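Local coordinates for thylakoid lumenal 15 kDa protein 1, chloroplastic (Arabidopsis thaliana, PDB 3N90) that is of unknown function but folds as a pentapeptide-repeat right-handed quadrilateral beta helix in the chloroplast thylakoid lumen, at residues 80-85 with 101-106. The protein carries 2 engineered substitutions. Residues are numbered along the deposited sequence; the frame is centred on the assembly and turned at random.
Sequences KVNLTN and GSNITG
Val81 N donates to Ser102 OG (3.0 Å), one of the bonds that join two neighbouring coils of the right-handed quadrilateral beta helix. Their segments, 80-85 and 101-106, run 1° apart end to end. Between the backbones, Asn103 N reaches Val81 O, Leu83 N reaches Asn103 O at 2.7 Å and Asn85 N reaches Thr105 O: three hydrogen bonds between parallel segments, with one beta bridge, Asn82 to Asn103. The tight part is the inward side. Ser102 OG stands beside its own backbone N (chi1 -70°), 3.6 Å from Val81 CB, and also bonds Val78 O, while Leu83 CD1 meets Ile104 CG2 at 4.0 Å; Ile104 continues the core onto Leu122 and Val125 of helix 116-125.

Looser are the outer amide pair and the Lys80 end. Asn82 and Asn103 lie side by side, their amide planes 8° apart but OD1 of Asn82 still 3.9 Å from ND2 of Asn103; no hydrogen bond joins them, and the match is consistent with equivalent positions of the repeat. Each instead folds back into an Asx turn, Asn103 OD1 taking Thr105 N just as Asn82 OD1 takes Thr84 N. An alanine at Asn82 would remove the acceptor shared by Thr84 N and OG1, and would probably leave that hydroxyl freer to turn. At the solvent end, a water links Lys80 NZ to Gly101 O. Thr84 OG1 packs closely against Asn103 ND2, 3.1 Å away, without a hydrogen bond. Its proton goes instead to Asn82 OD1, 2.8 Å from Thr84 OG1, in the carbonyl plane and on a lone pair.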
ATOM      1  N   LYS A  80      -1.225   3.966  10.125  1.00 17.55           N
ATOM      2  CA  LYS A  80       0.063   3.595  10.746  1.00 19.08           C
ATOM      3  C   LYS A  80       0.888   2.565   9.948  1.00 17.56           C
ATOM      4  O   LYS A  80       1.633   1.756  10.507  1.00 18.68           O
ATOM      5  CB  LYS A  80      -0.151   3.139  12.193  1.00 18.91           C
ATOM      6  CG  LYS A  80      -0.677   4.220  13.123  1.00 21.96           C
ATOM      7  CD  LYS A  80      -0.790   3.690  14.575  1.00 22.08           C
ATOM      8  CE  LYS A  80      -1.633   4.626  15.439  1.00 27.88           C
ATOM      9  NZ  LYS A  80      -0.827   5.826  15.860  1.00 31.24           N
ATOM     10  N   VAL A  81       0.768   2.655   8.634  1.00 16.43           N
ATOM     11  CA  VAL A  81       1.427   1.744   7.721  1.00 16.34           C
ATOM     12  C   VAL A  81       2.697   2.423   7.261  1.00 16.67           C
ATOM     13  O   VAL A  81       2.698   3.623   7.026  1.00 17.35           O
ATOM     14  CB  VAL A  81       0.532   1.480   6.481  1.00 15.14           C
ATOM     15  CG1 VAL A  81       1.303   0.764   5.366  1.00 14.31           C
ATOM     16  CG2 VAL A  81      -0.733   0.673   6.871  1.00 15.90           C
ATOM     17  N   ASN A  82       3.768   1.649   7.121  1.00 16.31           N
ATOM     18  CA  ASN A  82       4.990   2.180   6.573  1.00 16.84           C
ATOM     19  C   ASN A  82       4.959   2.057   5.057  1.00 16.19           C
ATOM     20  O   ASN A  82       4.923   0.944   4.507  1.00 16.74           O
ATOM     21  CB  ASN A  82       6.187   1.464   7.179  1.00 17.52           C
ATOM     22  CG  ASN A  82       7.498   2.156   6.866  1.00 18.73           C
ATOM     23  OD1 ASN A  82       7.558   3.062   6.034  1.00 18.52           O
ATOM     24  ND2 ASN A  82       8.562   1.723   7.537  1.00 22.22           N
ATOM     25  N   LEU A  83       4.892   3.208   4.386  1.00 15.54           N
ATOM     26  CA  LEU A  83       4.927   3.239   2.934  1.00 15.25           C
ATOM     27  C   LEU A  83       6.197   3.917   2.354  1.00 15.99           C
ATOM     28  O   LEU A  83       6.205   4.329   1.192  1.00 15.74           O
ATOM     29  CB  LEU A  83       3.667   3.882   2.341  1.00 15.94           C
ATOM     30  CG  LEU A  83       2.332   3.088   2.374  1.00 15.73           C
ATOM     31  CD1 LEU A  83       1.204   4.086   2.067  1.00 17.91           C
ATOM     32  CD2 LEU A  83       2.320   1.961   1.407  1.00 17.36           C
ATOM     33  N   THR A  84       7.242   3.974   3.165  1.00 17.70           N
ATOM     34  CA  THR A  84       8.517   4.565   2.745  1.00 18.90           C
ATOM     35  C   THR A  84       8.989   3.882   1.467  1.00 18.92           C
ATOM     36  O   THR A  84       9.096   2.635   1.414  1.00 17.88           O
ATOM     37  CB  THR A  84       9.601   4.397   3.821  1.00 18.69           C
ATOM     38  OG1 THR A  84       9.211   5.051   5.027  1.00 21.21           O
ATOM     39  CG2 THR A  84      10.946   4.987   3.331  1.00 20.93           C
ATOM     40  N   ASN A  85       9.224   4.698   0.438  1.00 19.76           N
ATOM     41  CA  ASN A  85       9.699   4.267  -0.870  1.00 19.74           C
ATOM     42  C   ASN A  85       8.783   3.313  -1.651  1.00 19.11           C
ATOM     43  O   ASN A  85       9.210   2.689  -2.626  1.00 19.46           O
ATOM     44  CB  ASN A  85      11.109   3.667  -0.748  1.00 19.66           C
ATOM     45  CG  ASN A  85      12.168   4.724  -0.467  1.00 22.75           C
ATOM     46  OD1 ASN A  85      12.219   5.743  -1.150  1.00 25.26           O
ATOM     47  ND2 ASN A  85      13.023   4.469   0.513  1.00 28.27           N
ATOM     48  N   GLY A 101      -1.621   8.575  10.176  1.00 18.25           N
ATOM     49  CA  GLY A 101      -0.478   8.050  10.904  1.00 17.78           C
ATOM     50  C   GLY A 101       0.539   7.340  10.017  1.00 17.35           C
ATOM     51  O   GLY A 101       1.611   6.960  10.498  1.00 16.63           O
ATOM     52  N   SER A 102       0.228   7.171   8.726  1.00 17.30           N
ATOM     53  CA  SER A 102       1.123   6.424   7.842  1.00 17.91           C
ATOM     54  C   SER A 102       2.364   7.227   7.451  1.00 18.19           C
ATOM     55  O   SER A 102       2.332   8.462   7.389  1.00 18.89           O
ATOM     56  CB  SER A 102       0.376   5.898   6.633  1.00 18.45           C
ATOM     57  OG  SER A 102      -0.496   4.858   7.112  1.00 20.65           O
ATOM     58  N   ASN A 103       3.465   6.519   7.263  1.00 18.08           N
ATOM     59  CA  ASN A 103       4.703   7.157   6.823  1.00 18.93           C
ATOM     60  C   ASN A 103       4.795   7.020   5.323  1.00 18.83           C
ATOM     61  O   ASN A 103       4.928   5.909   4.814  1.00 19.04           O
ATOM     62  CB  ASN A 103       5.907   6.496   7.534  1.00 19.24           C
ATOM     63  CG  ASN A 103       7.263   7.056   7.060  1.00 19.87           C
ATOM     64  OD1 ASN A 103       7.326   7.930   6.192  1.00 20.87           O
ATOM     65  ND2 ASN A 103       8.344   6.535   7.631  1.00 24.97           N
ATOM     66  N   ILE A 104       4.726   8.138   4.602  1.00 18.39           N
ATOM     67  CA  ILE A 104       4.747   8.116   3.138  1.00 19.00           C
ATOM     68  C   ILE A 104       5.983   8.784   2.531  1.00 19.89           C
ATOM     69  O   ILE A 104       5.926   9.250   1.387  1.00 20.46           O
ATOM     70  CB  ILE A 104       3.484   8.713   2.515  1.00 18.29           C
ATOM     71  CG1 ILE A 104       3.287  10.187   2.943  1.00 17.37           C
ATOM     72  CG2 ILE A 104       2.265   7.831   2.894  1.00 17.76           C
ATOM     73  CD1 ILE A 104       2.246  10.918   2.130  1.00 14.68           C
ATOM     74  N   THR A 105       7.057   8.805   3.307  1.00 21.24           N
ATOM     75  CA  THR A 105       8.326   9.406   2.883  1.00 23.25           C
ATOM     76  C   THR A 105       8.805   8.644   1.669  1.00 22.92           C
ATOM     77  O   THR A 105       9.103   7.448   1.771  1.00 24.31           O
ATOM     78  CB  THR A 105       9.412   9.284   3.967  1.00 23.15           C
ATOM     79  OG1 THR A 105       8.988   9.929   5.164  1.00 25.49           O
ATOM     80  CG2 THR A 105      10.744   9.948   3.492  1.00 25.14           C
ATOM     81  N   GLY A 106       8.874   9.326   0.529  1.00 23.14           N
ATOM     82  CA  GLY A 106       9.367   8.735  -0.716  1.00 21.66           C
ATOM     83  C   GLY A 106       8.369   7.816  -1.399  1.00 21.16           C
ATOM     84  O   GLY A 106       8.690   7.156  -2.375  1.00 20.91           O
TER
HETATM   85  O   HOH W   1       1.196   7.248  13.757  1.00 40.91           O